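Local coordinates for protein ATP-dependent DNA helicase PIF1 (Candida albicans, PDB 7OTJ) that probably couples ATP hydrolysis to 5'-3' unwinding of DNA, G-quadruplexes included, and so maintains the stability of nuclear and mitochondrial genomes, at residues L21-S26 with V33-I38; T67-A72 with G114-K119; N204-N209 with Q475-L480; L405-L410 with F416-V421. One frame throughout, in Å; residues are numbered along the deposited sequence.

How the interactions relate
Interactions 1 and 2 share the first RecA-like domain, their centres about 19 Å apart: interaction 1 lies on strand 21-25 and the helix behind the nucleotide loop, and interaction 2 on the DNA-bound helix that follows strand 66-67 of the same parallel sheet. Interaction 3 packs the loop after helix 196-204 on helix 475-481 of the second RecA-like domain. Its centre is about 21 Å from that of interaction 1, and the two touch where Ser26 packs against Arg206 and Tyr477 near ADP. Interaction 4, a hairpin between the two halves of interaction 3 in sequence, sits in the antiparallel sheet more than 30 Å from the other centres. Nucleotide loop and DNA-binding helix thus follow different strands of one sheet.

Interaction 1 (L21-S26 with V33-I38). With ADP (adenosine-5'-diphosphate), chain E.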
# COMPACT_ATOMS: atom_id res chain seq x y z
N LEU A 21 19.97 1.69 -8.30
CA LEU A 21 20.35 1.85 -6.91
C LEU A 21 19.18 1.57 -5.99
O LEU A 21 18.02 1.53 -6.39
CB LEU A 21 20.91 3.26 -6.65
CG LEU A 21 20.06 4.50 -6.95
CD1 LEU A 21 19.02 4.77 -5.85
CD2 LEU A 21 20.98 5.70 -7.11
N PHE A 22 19.53 1.37 -4.72
CA PHE A 22 18.59 1.25 -3.62
C PHE A 22 18.91 2.35 -2.61
O PHE A 22 20.06 2.51 -2.21
CB PHE A 22 18.70 -0.14 -2.98
CG PHE A 22 18.14 -0.23 -1.58
CD1 PHE A 22 16.79 -0.03 -1.34
CD2 PHE A 22 18.96 -0.58 -0.52
CE1 PHE A 22 16.28 -0.15 -0.06
CE2 PHE A 22 18.46 -0.70 0.75
CZ PHE A 22 17.12 -0.49 0.99
N TYR A 23 17.91 3.14 -2.24
CA TYR A 23 18.12 4.14 -1.21
C TYR A 23 17.17 3.88 -0.05
O TYR A 23 16.01 3.51 -0.25
CB TYR A 23 18.01 5.57 -1.76
CG TYR A 23 16.63 6.06 -2.14
CD1 TYR A 23 15.87 6.80 -1.25
CD2 TYR A 23 16.12 5.84 -3.42
CE1 TYR A 23 14.62 7.28 -1.60
CE2 TYR A 23 14.87 6.31 -3.78
CZ TYR A 23 14.13 7.04 -2.86
OH TYR A 23 12.89 7.52 -3.21
N THR A 24 17.71 4.02 1.16
CA THR A 24 17.01 3.60 2.36
C THR A 24 17.06 4.66 3.45
O THR A 24 17.59 5.76 3.25
CB THR A 24 17.60 2.27 2.85
OG1 THR A 24 16.69 1.65 3.77
CG2 THR A 24 18.95 2.50 3.52
N GLY A 25 16.53 4.32 4.62
CA GLY A 25 16.45 5.24 5.74
C GLY A 25 15.29 4.87 6.62
O GLY A 25 14.36 4.18 6.21
N SER A 26 15.31 5.40 7.85
CA SER A 26 14.29 5.05 8.84
C SER A 26 12.92 5.52 8.38
O SER A 26 12.77 6.23 7.38
CB SER A 26 14.61 5.68 10.20
OG SER A 26 15.80 5.19 10.78
N VAL A 33 8.41 10.97 -0.54
CA VAL A 33 8.33 12.35 -1.01
C VAL A 33 9.40 12.60 -2.06
O VAL A 33 9.14 13.20 -3.11
CB VAL A 33 8.46 13.32 0.18
CG1 VAL A 33 8.63 14.74 -0.31
CG2 VAL A 33 7.23 13.20 1.06
N LEU A 34 10.63 12.15 -1.79
CA LEU A 34 11.68 12.21 -2.80
C LEU A 34 11.31 11.39 -4.04
O LEU A 34 11.51 11.83 -5.17
CB LEU A 34 12.99 11.73 -2.20
CG LEU A 34 14.12 11.40 -3.18
CD1 LEU A 34 14.51 12.62 -4.02
CD2 LEU A 34 15.30 10.86 -2.41
N LEU A 35 10.74 10.20 -3.82
CA LEU A 35 10.38 9.32 -4.92
C LEU A 35 9.42 10.01 -5.89
O LEU A 35 9.57 9.88 -7.11
CB LEU A 35 9.76 8.04 -4.37
CG LEU A 35 9.85 6.82 -5.27
CD1 LEU A 35 11.24 6.74 -5.90
CD2 LEU A 35 9.53 5.56 -4.48
N ARG A 36 8.46 10.78 -5.37
CA ARG A 36 7.55 11.49 -6.25
C ARG A 36 8.28 12.54 -7.08
O ARG A 36 7.90 12.79 -8.23
CB ARG A 36 6.43 12.16 -5.45
CG ARG A 36 5.56 11.20 -4.66
CD ARG A 36 4.34 11.93 -4.15
NE ARG A 36 3.65 11.17 -3.12
CZ ARG A 36 3.91 11.28 -1.82
NH1 ARG A 36 4.83 12.11 -1.37
NH2 ARG A 36 3.21 10.55 -0.96
N SER A 37 9.32 13.15 -6.52
CA SER A 37 10.14 14.06 -7.31
C SER A 37 10.95 13.30 -8.35
O SER A 37 11.11 13.77 -9.48
CB SER A 37 11.06 14.87 -6.41
OG SER A 37 10.31 15.82 -5.66
N ILE A 38 11.51 12.15 -7.97
CA ILE A 38 12.20 11.29 -8.93
C ILE A 38 11.29 10.99 -10.11
O ILE A 38 11.71 11.06 -11.27
CB ILE A 38 12.69 10.01 -8.24
CG1 ILE A 38 13.75 10.33 -7.19
CG2 ILE A 38 13.23 9.04 -9.28
CD1 ILE A 38 14.15 9.15 -6.34
PB ADP E . 9.17 7.66 4.17
O1B ADP E . 10.67 7.52 4.29
O2B ADP E . 8.59 7.26 2.83
O3B ADP E . 8.40 7.14 5.36
PA ADP E . 7.60 9.98 3.64
O1A ADP E . 7.94 10.37 2.22
O2A ADP E . 6.33 9.22 3.93
O3A ADP E . 8.89 9.25 4.26
O5' ADP E . 7.58 11.30 4.55
C5' ADP E . 6.85 11.31 5.78
C4' ADP E . 6.50 12.74 6.12
O4' ADP E . 7.68 13.55 6.07
C3' ADP E . 5.53 13.30 5.10
O3' ADP E . 4.37 13.79 5.78
C2' ADP E . 6.24 14.46 4.43
O2' ADP E . 5.37 15.59 4.30
C1' ADP E . 7.41 14.76 5.36
N9 ADP E . 8.61 15.14 4.59
C8 ADP E . 9.27 14.34 3.74
N7 ADP E . 10.33 14.99 3.19
C5 ADP E . 10.35 16.23 3.70
C6 ADP E . 11.20 17.44 3.55
N6 ADP E . 12.27 17.44 2.72
N1 ADP E . 10.86 18.54 4.26
C2 ADP E . 9.80 18.54 5.09
N3 ADP E . 8.99 17.49 5.28
C4 ADP E . 9.21 16.33 4.62
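Tyr23 reaches from strand 21-25 to helix 31-45 with its phenol end, and it makes every contact from the strand's side. From CB the side chain leaves with CG placed between the backbone N and the carbonyl carbon (chi1 71°), which aims the ring at the helix. On the outer half of the ring, CE1 meets Leu34 CD2 at 3.7 Å, while on the other flank CE2 lies 3.9 Å from Ile38 CD1. Both methyls approach the ring obliquely. At the tip, OH rests beside Leu35, and Leu35 CD1 lies at the ring edge near its plane. The hydroxyl also hydrogen-bonds to the carbonyl O of Lys31, one turn earlier in the helix. Val11 of helix 6-16 and Val140 and Cys142 of the adjoining strand also touch the Tyr23 side chain. Helix 31-45 also offers Val33 N to ADP O1A, a hydrogen bond of 2.9 Å with an angle of 151° at the hydrogen, next to the P-loop that starts at Gly25. The chemistry is therefore apolar along the ring and polar at its tip: the buried phenol oxygen is satisfied by a main-chain carbonyl of the P-loop helix, which ties the strand before the loop to the helix after it.

Interaction 2 (T67-A72 with G114-K119); sequences TLHSFA and GHLLNK. With nucleotides of chain C.
Thr67 OG1, one residue ahead of the Leu68 that meets Leu116, is gripped from two sides. It donates to OP1 of DT5 of chain C at 2.8 Å and accepts from Ser70 N at 2.9 Å, with 154° at the hydrogen. The second bond makes Thr67 the N-cap of helix 68-72, so one oxygen closes the helix start and holds a DNA phosphate there. The positive end of the helix would be expected to favour the phosphate. Ser70 OG takes the next one, binding OP1 of DT6 of chain C at 2.9 Å.

His69 mediates between DNA and protein. One face of its imidazole is covered by the sugar of DT4 of chain C, whose C2' stands 3.5 Å above the ring plane, offset toward the rim. Leu116 CD2 approaches the far end of the ring obliquely, 3.5 Å from His69 NE2. The same methyl faces Leu68 CD2 at 4.1 Å, these two leucines meeting tip to tip. Leu116 holds CG anti to its backbone nitrogen (chi1 -173°), which carries its methyls from helix 114-128 to His69 and Leu68. Leu120, a turn further on, continues the packing onto Leu68 and Ala72. A short N-capped helix whose first turn binds successive phosphates, backed by a longer helix, forms part of a single-stranded DNA track on a RecA-like helicase domain.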
# COMPACT_ATOMS: atom_id res chain seq x y z
N THR A 67 0.77 -1.93 -8.02
CA THR A 67 1.57 -2.94 -7.34
C THR A 67 2.62 -3.51 -8.29
O THR A 67 2.52 -3.43 -9.52
CB THR A 67 0.69 -4.06 -6.79
OG1 THR A 67 0.17 -4.86 -7.86
CG2 THR A 67 -0.46 -3.48 -5.98
N LEU A 68 3.68 -4.06 -7.68
CA LEU A 68 4.69 -4.75 -8.47
C LEU A 68 4.07 -5.91 -9.25
O LEU A 68 4.37 -6.09 -10.44
CB LEU A 68 5.81 -5.25 -7.56
CG LEU A 68 7.05 -5.87 -8.22
CD1 LEU A 68 7.63 -4.93 -9.26
CD2 LEU A 68 8.10 -6.22 -7.17
N HIS A 69 3.21 -6.70 -8.60
CA HIS A 69 2.57 -7.82 -9.29
C HIS A 69 1.73 -7.34 -10.46
O HIS A 69 1.77 -7.93 -11.55
CB HIS A 69 1.72 -8.62 -8.31
CG HIS A 69 2.51 -9.31 -7.24
ND1 HIS A 69 2.96 -8.67 -6.11
CD2 HIS A 69 2.93 -10.60 -7.14
CE1 HIS A 69 3.62 -9.52 -5.35
NE2 HIS A 69 3.62 -10.70 -5.95
N SER A 70 0.96 -6.26 -10.27
CA SER A 70 0.11 -5.77 -11.34
C SER A 70 0.94 -5.27 -12.52
O SER A 70 0.55 -5.47 -13.68
CB SER A 70 -0.79 -4.65 -10.81
OG SER A 70 -1.85 -4.39 -11.70
N PHE A 71 2.08 -4.64 -12.24
CA PHE A 71 2.93 -4.15 -13.33
C PHE A 71 3.45 -5.29 -14.18
O PHE A 71 3.56 -5.17 -15.40
CB PHE A 71 4.11 -3.34 -12.77
CG PHE A 71 5.25 -3.21 -13.74
CD1 PHE A 71 5.21 -2.25 -14.75
CD2 PHE A 71 6.36 -4.04 -13.65
CE1 PHE A 71 6.26 -2.13 -15.65
CE2 PHE A 71 7.41 -3.92 -14.56
CZ PHE A 71 7.36 -2.97 -15.55
N ALA A 72 3.78 -6.42 -13.54
CA ALA A 72 4.43 -7.51 -14.25
C ALA A 72 3.48 -8.19 -15.22
O ALA A 72 3.89 -8.57 -16.33
CB ALA A 72 5.00 -8.51 -13.25
N GLY A 114 12.54 -11.96 -2.48
CA GLY A 114 13.69 -12.12 -3.35
C GLY A 114 13.48 -13.14 -4.44
O GLY A 114 14.08 -13.04 -5.51
N HIS A 115 12.65 -14.15 -4.19
CA HIS A 115 12.34 -15.10 -5.25
C HIS A 115 11.47 -14.44 -6.32
O HIS A 115 11.65 -14.70 -7.51
CB HIS A 115 11.65 -16.33 -4.69
CG HIS A 115 12.48 -17.09 -3.71
ND1 HIS A 115 13.68 -17.68 -4.05
CD2 HIS A 115 12.29 -17.36 -2.39
CE1 HIS A 115 14.19 -18.27 -2.99
NE2 HIS A 115 13.37 -18.10 -1.97
N LEU A 116 10.55 -13.57 -5.90
CA LEU A 116 9.79 -12.81 -6.89
C LEU A 116 10.71 -11.92 -7.71
O LEU A 116 10.57 -11.83 -8.94
CB LEU A 116 8.73 -11.96 -6.20
CG LEU A 116 7.75 -11.26 -7.13
CD1 LEU A 116 6.75 -12.25 -7.70
CD2 LEU A 116 7.04 -10.13 -6.40
N LEU A 117 11.69 -11.29 -7.05
CA LEU A 117 12.59 -10.39 -7.75
C LEU A 117 13.46 -11.13 -8.76
O LEU A 117 13.78 -10.58 -9.82
CB LEU A 117 13.45 -9.64 -6.73
CG LEU A 117 14.13 -8.39 -7.28
CD1 LEU A 117 13.09 -7.32 -7.63
CD2 LEU A 117 15.18 -7.87 -6.31
N ASN A 118 13.85 -12.37 -8.44
CA ASN A 118 14.63 -13.17 -9.38
C ASN A 118 13.82 -13.55 -10.61
O ASN A 118 14.35 -13.58 -11.73
CB ASN A 118 15.16 -14.43 -8.68
CG ASN A 118 16.38 -14.15 -7.81
OD1 ASN A 118 17.09 -13.18 -8.02
ND2 ASN A 118 16.62 -15.03 -6.84
N LYS A 119 12.53 -13.84 -10.43
CA LYS A 119 11.66 -14.08 -11.58
C LYS A 119 11.51 -12.82 -12.42
O LYS A 119 11.63 -12.87 -13.65
CB LYS A 119 10.28 -14.57 -11.11
CG LYS A 119 10.29 -15.90 -10.38
CD LYS A 119 8.88 -16.33 -9.99
CE LYS A 119 8.85 -17.78 -9.57
NZ LYS A 119 7.46 -18.22 -9.24
P DT C 4 -2.17 -6.08 -1.02
OP1 DT C 4 -2.10 -4.67 -1.48
OP2 DT C 4 -3.44 -6.65 -0.52
O5' DT C 4 -1.62 -6.98 -2.22
C5' DT C 4 -0.44 -6.58 -2.89
C4' DT C 4 0.05 -7.66 -3.84
O4' DT C 4 0.52 -8.80 -3.10
C3' DT C 4 -1.01 -8.21 -4.77
O3' DT C 4 -1.13 -7.36 -5.89
C2' DT C 4 -0.41 -9.56 -5.16
C1' DT C 4 0.31 -9.98 -3.87
N1 DT C 4 -0.44 -10.98 -3.04
C2 DT C 4 0.05 -12.26 -2.94
O2 DT C 4 1.08 -12.62 -3.49
N3 DT C 4 -0.70 -13.11 -2.17
C4 DT C 4 -1.87 -12.82 -1.51
O4 DT C 4 -2.47 -13.66 -0.85
C5 DT C 4 -2.34 -11.47 -1.65
C7 DT C 4 -3.61 -11.04 -0.97
C6 DT C 4 -1.62 -10.62 -2.40
P DT C 5 -2.55 -7.16 -6.61
OP1 DT C 5 -2.33 -6.08 -7.61
OP2 DT C 5 -3.62 -7.01 -5.60
O5' DT C 5 -2.75 -8.51 -7.45
C5' DT C 5 -1.95 -8.74 -8.60
C4' DT C 5 -2.80 -9.25 -9.76
O4' DT C 5 -3.21 -10.62 -9.49
C3' DT C 5 -4.08 -8.47 -10.02
O3' DT C 5 -4.32 -8.37 -11.43
C2' DT C 5 -5.16 -9.29 -9.32
C1' DT C 5 -4.62 -10.71 -9.42
N1 DT C 5 -4.96 -11.57 -8.26
C2 DT C 5 -5.61 -12.76 -8.46
O2 DT C 5 -5.95 -13.17 -9.55
N3 DT C 5 -5.87 -13.47 -7.32
C4 DT C 5 -5.53 -13.12 -6.02
O4 DT C 5 -5.81 -13.83 -5.06
C5 DT C 5 -4.85 -11.86 -5.88
C7 DT C 5 -4.43 -11.37 -4.52
C6 DT C 5 -4.59 -11.16 -6.99
P DT C 6 -4.32 -6.94 -12.16
OP1 DT C 6 -3.00 -6.77 -12.81
OP2 DT C 6 -4.79 -5.91 -11.21
O5' DT C 6 -5.43 -7.09 -13.31

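Interaction 3 (N204-N209 with Q475-L480)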
# COMPACT_ATOMS: atom_id res chain seq x y z
N ASN A 204 15.08 3.09 18.52
CA ASN A 204 15.46 1.97 19.38
C ASN A 204 14.74 0.69 18.99
O ASN A 204 15.24 -0.41 19.25
CB ASN A 204 15.18 2.31 20.85
CG ASN A 204 16.16 3.32 21.44
OD1 ASN A 204 17.30 3.43 20.99
ND2 ASN A 204 15.72 4.05 22.46
N LEU A 205 13.55 0.80 18.40
CA LEU A 205 12.78 -0.38 18.02
C LEU A 205 13.39 -1.13 16.84
O LEU A 205 13.07 -2.31 16.64
CB LEU A 205 11.34 0.02 17.70
CG LEU A 205 10.58 0.79 18.79
CD1 LEU A 205 9.20 1.16 18.28
CD2 LEU A 205 10.49 0.02 20.12
N ARG A 206 14.28 -0.49 16.08
CA ARG A 206 14.70 -1.02 14.79
C ARG A 206 15.42 -2.36 14.94
O ARG A 206 15.07 -3.34 14.26
CB ARG A 206 15.58 0.00 14.07
CG ARG A 206 14.82 1.27 13.70
CD ARG A 206 15.72 2.35 13.14
NE ARG A 206 16.33 1.99 11.86
CZ ARG A 206 15.69 1.99 10.70
NH1 ARG A 206 14.39 2.23 10.62
NH2 ARG A 206 16.38 1.75 9.58
N ASP A 207 16.44 -2.43 15.80
CA ASP A 207 17.19 -3.67 15.98
C ASP A 207 16.52 -4.67 16.91
O ASP A 207 17.05 -5.77 17.09
CB ASP A 207 18.60 -3.37 16.50
CG ASP A 207 18.60 -2.48 17.71
OD1 ASP A 207 17.83 -1.50 17.73
OD2 ASP A 207 19.38 -2.75 18.65
N GLY A 208 15.39 -4.31 17.53
CA GLY A 208 14.67 -5.22 18.39
C GLY A 208 14.96 -5.06 19.87
O GLY A 208 14.12 -5.41 20.70
N ASN A 209 16.15 -4.56 20.23
CA ASN A 209 16.48 -4.31 21.63
C ASN A 209 15.84 -3.00 22.08
O ASN A 209 16.14 -1.94 21.54
CB ASN A 209 18.00 -4.26 21.82
CG ASN A 209 18.69 -5.51 21.29
OD1 ASN A 209 18.14 -6.61 21.33
ND2 ASN A 209 19.91 -5.34 20.79
N GLN A 475 6.85 -5.29 12.67
CA GLN A 475 5.45 -4.89 12.72
C GLN A 475 5.20 -3.83 13.80
O GLN A 475 4.43 -2.89 13.58
CB GLN A 475 4.56 -6.11 12.94
CG GLN A 475 3.10 -5.92 12.55
CD GLN A 475 2.33 -7.23 12.56
OE1 GLN A 475 2.70 -8.18 13.27
NE2 GLN A 475 1.26 -7.30 11.78
N ALA A 476 5.81 -3.98 14.97
CA ALA A 476 5.69 -2.94 15.99
C ALA A 476 6.31 -1.63 15.49
O ALA A 476 5.69 -0.56 15.59
CB ALA A 476 6.33 -3.39 17.30
N TYR A 477 7.51 -1.70 14.91
CA TYR A 477 8.19 -0.50 14.44
C TYR A 477 7.36 0.25 13.40
O TYR A 477 7.21 1.47 13.47
CB TYR A 477 9.57 -0.84 13.88
CG TYR A 477 10.25 0.37 13.29
CD1 TYR A 477 10.54 1.48 14.08
CD2 TYR A 477 10.59 0.43 11.94
CE1 TYR A 477 11.14 2.60 13.55
CE2 TYR A 477 11.20 1.54 11.41
CZ TYR A 477 11.47 2.62 12.22
OH TYR A 477 12.08 3.73 11.68
N VAL A 478 6.86 -0.47 12.39
CA VAL A 478 6.00 0.16 11.38
C VAL A 478 4.78 0.80 12.03
O VAL A 478 4.45 1.96 11.76
CB VAL A 478 5.59 -0.87 10.30
CG1 VAL A 478 4.55 -0.28 9.37
CG2 VAL A 478 6.80 -1.31 9.51
N ALA A 479 4.12 0.06 12.93
CA ALA A 479 2.90 0.57 13.56
C ALA A 479 3.18 1.84 14.33
O ALA A 479 2.53 2.87 14.12
CB ALA A 479 2.30 -0.50 14.48
N LEU A 480 4.15 1.80 15.24
CA LEU A 480 4.40 2.96 16.07
C LEU A 480 4.98 4.13 15.29
O LEU A 480 4.79 5.28 15.70
CB LEU A 480 5.33 2.57 17.23
CG LEU A 480 4.76 1.44 18.11
CD1 LEU A 480 5.71 1.04 19.22
CD2 LEU A 480 3.40 1.83 18.67
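Arg206 lays its aliphatic stem over the ring of Tyr477 and then bends its guanidinium toward the phenol oxygen. CG, anti to the carbonyl carbon, stands over one face in a CH-pi contact, 4.1 Å from the ring centroid and 19° off the normal. The chain is extended at chi2 and folds at chi3 (65°), carrying the guanidinium past the rim with its plane turned 77° from that of the ring. There Arg206 NH1 makes a weak hydrogen bond of 3.0 Å to Tyr477 OH, which lies near the guanidinium plane, at its edge. Stronger partners lie outside: Asp144 forms a salt bridge with Arg206 NH1, and Ala27 N donates to Tyr477 OH.

Tyr477 belongs to helix 475-481 of the second RecA-like domain, and Arg206 follows helix 196-204. Together they face the first domain through Ala27 and Ser26 of the nucleotide loop and through Asp144, at the cleft in which SF1 helicases bind nucleotide. The Tyr477 side chain comes within about 6 Å of the tetrafluoroaluminate. Val478 O in the same helix accepts from Arg482, which lines the tetrafluoroaluminate pocket.

Away from the nucleotide the contact is apolar. Leu205 CB packs obliquely on Tyr477 CD1 at 4.0 Å. Leu205 CD1 meets Leu480 CD1 at 3.6 Å, the two leucine side chains crossing at about a right angle, and Phe218 of helix 212-219 touches both.

Interaction 4 (L405-L410 with F416-V421)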
# COMPACT_ATOMS: atom_id res chain seq x y z
N LEU A 405 -24.00 9.00 -0.34
CA LEU A 405 -23.48 10.36 -0.49
C LEU A 405 -22.29 10.50 0.44
O LEU A 405 -22.43 10.44 1.66
CB LEU A 405 -24.56 11.39 -0.16
CG LEU A 405 -24.16 12.85 -0.36
CD1 LEU A 405 -23.77 13.09 -1.81
CD2 LEU A 405 -25.29 13.77 0.05
N VAL A 406 -21.10 10.70 -0.14
CA VAL A 406 -19.85 10.63 0.61
C VAL A 406 -19.04 11.90 0.37
O VAL A 406 -18.88 12.34 -0.77
CB VAL A 406 -19.03 9.38 0.22
CG1 VAL A 406 -17.78 9.29 1.08
CG2 VAL A 406 -19.87 8.12 0.37
N LYS A 407 -18.53 12.47 1.46
CA LYS A 407 -17.68 13.65 1.43
C LYS A 407 -16.23 13.20 1.64
O LYS A 407 -15.90 12.66 2.70
CB LYS A 407 -18.09 14.65 2.51
CG LYS A 407 -17.16 15.84 2.66
CD LYS A 407 -17.33 16.52 4.01
CE LYS A 407 -16.90 15.60 5.16
NZ LYS A 407 -15.48 15.15 5.04
N PHE A 408 -15.38 13.47 0.65
CA PHE A 408 -14.03 12.91 0.60
C PHE A 408 -13.00 14.01 0.88
O PHE A 408 -12.98 15.03 0.18
CB PHE A 408 -13.75 12.28 -0.76
CG PHE A 408 -14.40 10.93 -0.97
CD1 PHE A 408 -13.91 9.81 -0.32
CD2 PHE A 408 -15.47 10.78 -1.84
CE1 PHE A 408 -14.49 8.57 -0.51
CE2 PHE A 408 -16.05 9.54 -2.04
CZ PHE A 408 -15.56 8.44 -1.37
N LEU A 409 -12.17 13.79 1.89
CA LEU A 409 -11.03 14.67 2.17
C LEU A 409 -10.01 14.55 1.04
O LEU A 409 -9.39 13.49 0.87
CB LEU A 409 -10.39 14.32 3.51
CG LEU A 409 -11.11 14.74 4.79
CD1 LEU A 409 -12.23 13.77 5.16
CD2 LEU A 409 -10.12 14.89 5.94
N LEU A 410 -9.82 15.63 0.29
CA LEU A 410 -8.95 15.59 -0.87
C LEU A 410 -7.49 15.51 -0.43
O LEU A 410 -7.16 15.82 0.71
CB LEU A 410 -9.18 16.83 -1.73
CG LEU A 410 -10.62 17.05 -2.16
CD1 LEU A 410 -10.83 18.47 -2.65
CD2 LEU A 410 -11.01 16.04 -3.24
N PHE A 416 -12.58 19.47 1.38
CA PHE A 416 -13.44 18.31 1.16
C PHE A 416 -14.00 18.35 -0.25
O PHE A 416 -13.88 19.35 -0.97
CB PHE A 416 -14.60 18.28 2.17
CG PHE A 416 -14.17 18.36 3.61
CD1 PHE A 416 -13.00 17.73 4.04
CD2 PHE A 416 -14.93 19.05 4.54
CE1 PHE A 416 -12.61 17.81 5.37
CE2 PHE A 416 -14.54 19.13 5.86
CZ PHE A 416 -13.38 18.51 6.28
N ARG A 417 -14.62 17.24 -0.65
CA ARG A 417 -15.39 17.21 -1.89
C ARG A 417 -16.43 16.10 -1.77
O ARG A 417 -16.08 14.92 -1.75
CB ARG A 417 -14.49 16.98 -3.10
CG ARG A 417 -15.25 16.96 -4.42
CD ARG A 417 -14.34 17.34 -5.58
NE ARG A 417 -13.28 16.36 -5.80
CZ ARG A 417 -13.29 15.45 -6.77
NH1 ARG A 417 -14.30 15.35 -7.61
NH2 ARG A 417 -12.26 14.61 -6.88
N THR A 418 -17.70 16.49 -1.68
CA THR A 418 -18.80 15.54 -1.56
C THR A 418 -19.24 15.11 -2.95
O THR A 418 -19.40 15.94 -3.85
CB THR A 418 -19.96 16.16 -0.79
OG1 THR A 418 -19.49 16.69 0.45
CG2 THR A 418 -21.04 15.12 -0.52
N VAL A 419 -19.45 13.80 -3.12
CA VAL A 419 -19.80 13.22 -4.41
C VAL A 419 -20.76 12.06 -4.17
O VAL A 419 -20.86 11.51 -3.07
CB VAL A 419 -18.56 12.73 -5.20
CG1 VAL A 419 -17.75 13.91 -5.72
CG2 VAL A 419 -17.70 11.83 -4.33
N VAL A 420 -21.49 11.71 -5.22
CA VAL A 420 -22.42 10.58 -5.19
C VAL A 420 -21.70 9.36 -5.74
O VAL A 420 -21.30 9.33 -6.91
CB VAL A 420 -23.69 10.89 -6.00
CG1 VAL A 420 -23.35 11.61 -7.31
CG2 VAL A 420 -24.47 9.60 -6.27
N VAL A 421 -21.54 8.34 -4.89
CA VAL A 421 -20.70 7.19 -5.21
C VAL A 421 -21.55 6.15 -5.93
O VAL A 421 -22.45 5.55 -5.33
CB VAL A 421 -20.06 6.60 -3.94
CG1 VAL A 421 -19.20 5.40 -4.29
CG2 VAL A 421 -19.25 7.64 -3.21
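Phe408 packs against Val419 and Val421 in the apolar centre of this hairpin. Val419 CG2 lies in the plane of the phenyl ring, at its edge, 3.5 Å from Phe408 CD2, and Val421 CG2 comes to the same rim, 3.9 Å from CE2. That Val421 methyl also touches Val406 CG2 at 3.7 Å, while the other Val406 methyl, CG1, covers one face of the Phe408 ring. Behind these side chains, Val406 and Val419 form an antiparallel hydrogen-bonded pair, with Val406 N to Val419 O at 3.0 Å and Val419 N to Val406 O at 2.8 Å.

On the other face of the sheet Lys407 lies beside Thr418 and Phe416. Two successive bends, chi3 66° and chi4 58°, curl the lysine back so that NZ lies over the face of the Phe416 ring, 3.7 Å from its centroid and 11° off the normal, in a cation-pi contact. Leu409 runs alongside the same ring, with CG 3.5 Å from Phe416 CE1. At the polar edge Leu410 CD2 borders the Arg417 guanidinium near its plane, and Arg417 NH2 makes a salt bridge with Asp302.

Strand 404-409 pairs on its other side with strand 310-316. Val406, Phe408 and Val421 rest on Leu444 of strand 435-446, and strand 294-297 adds Val295 and Cys297, so the hairpin extends the curled antiparallel sheet to which these strands of the SH3-like 2B region belong.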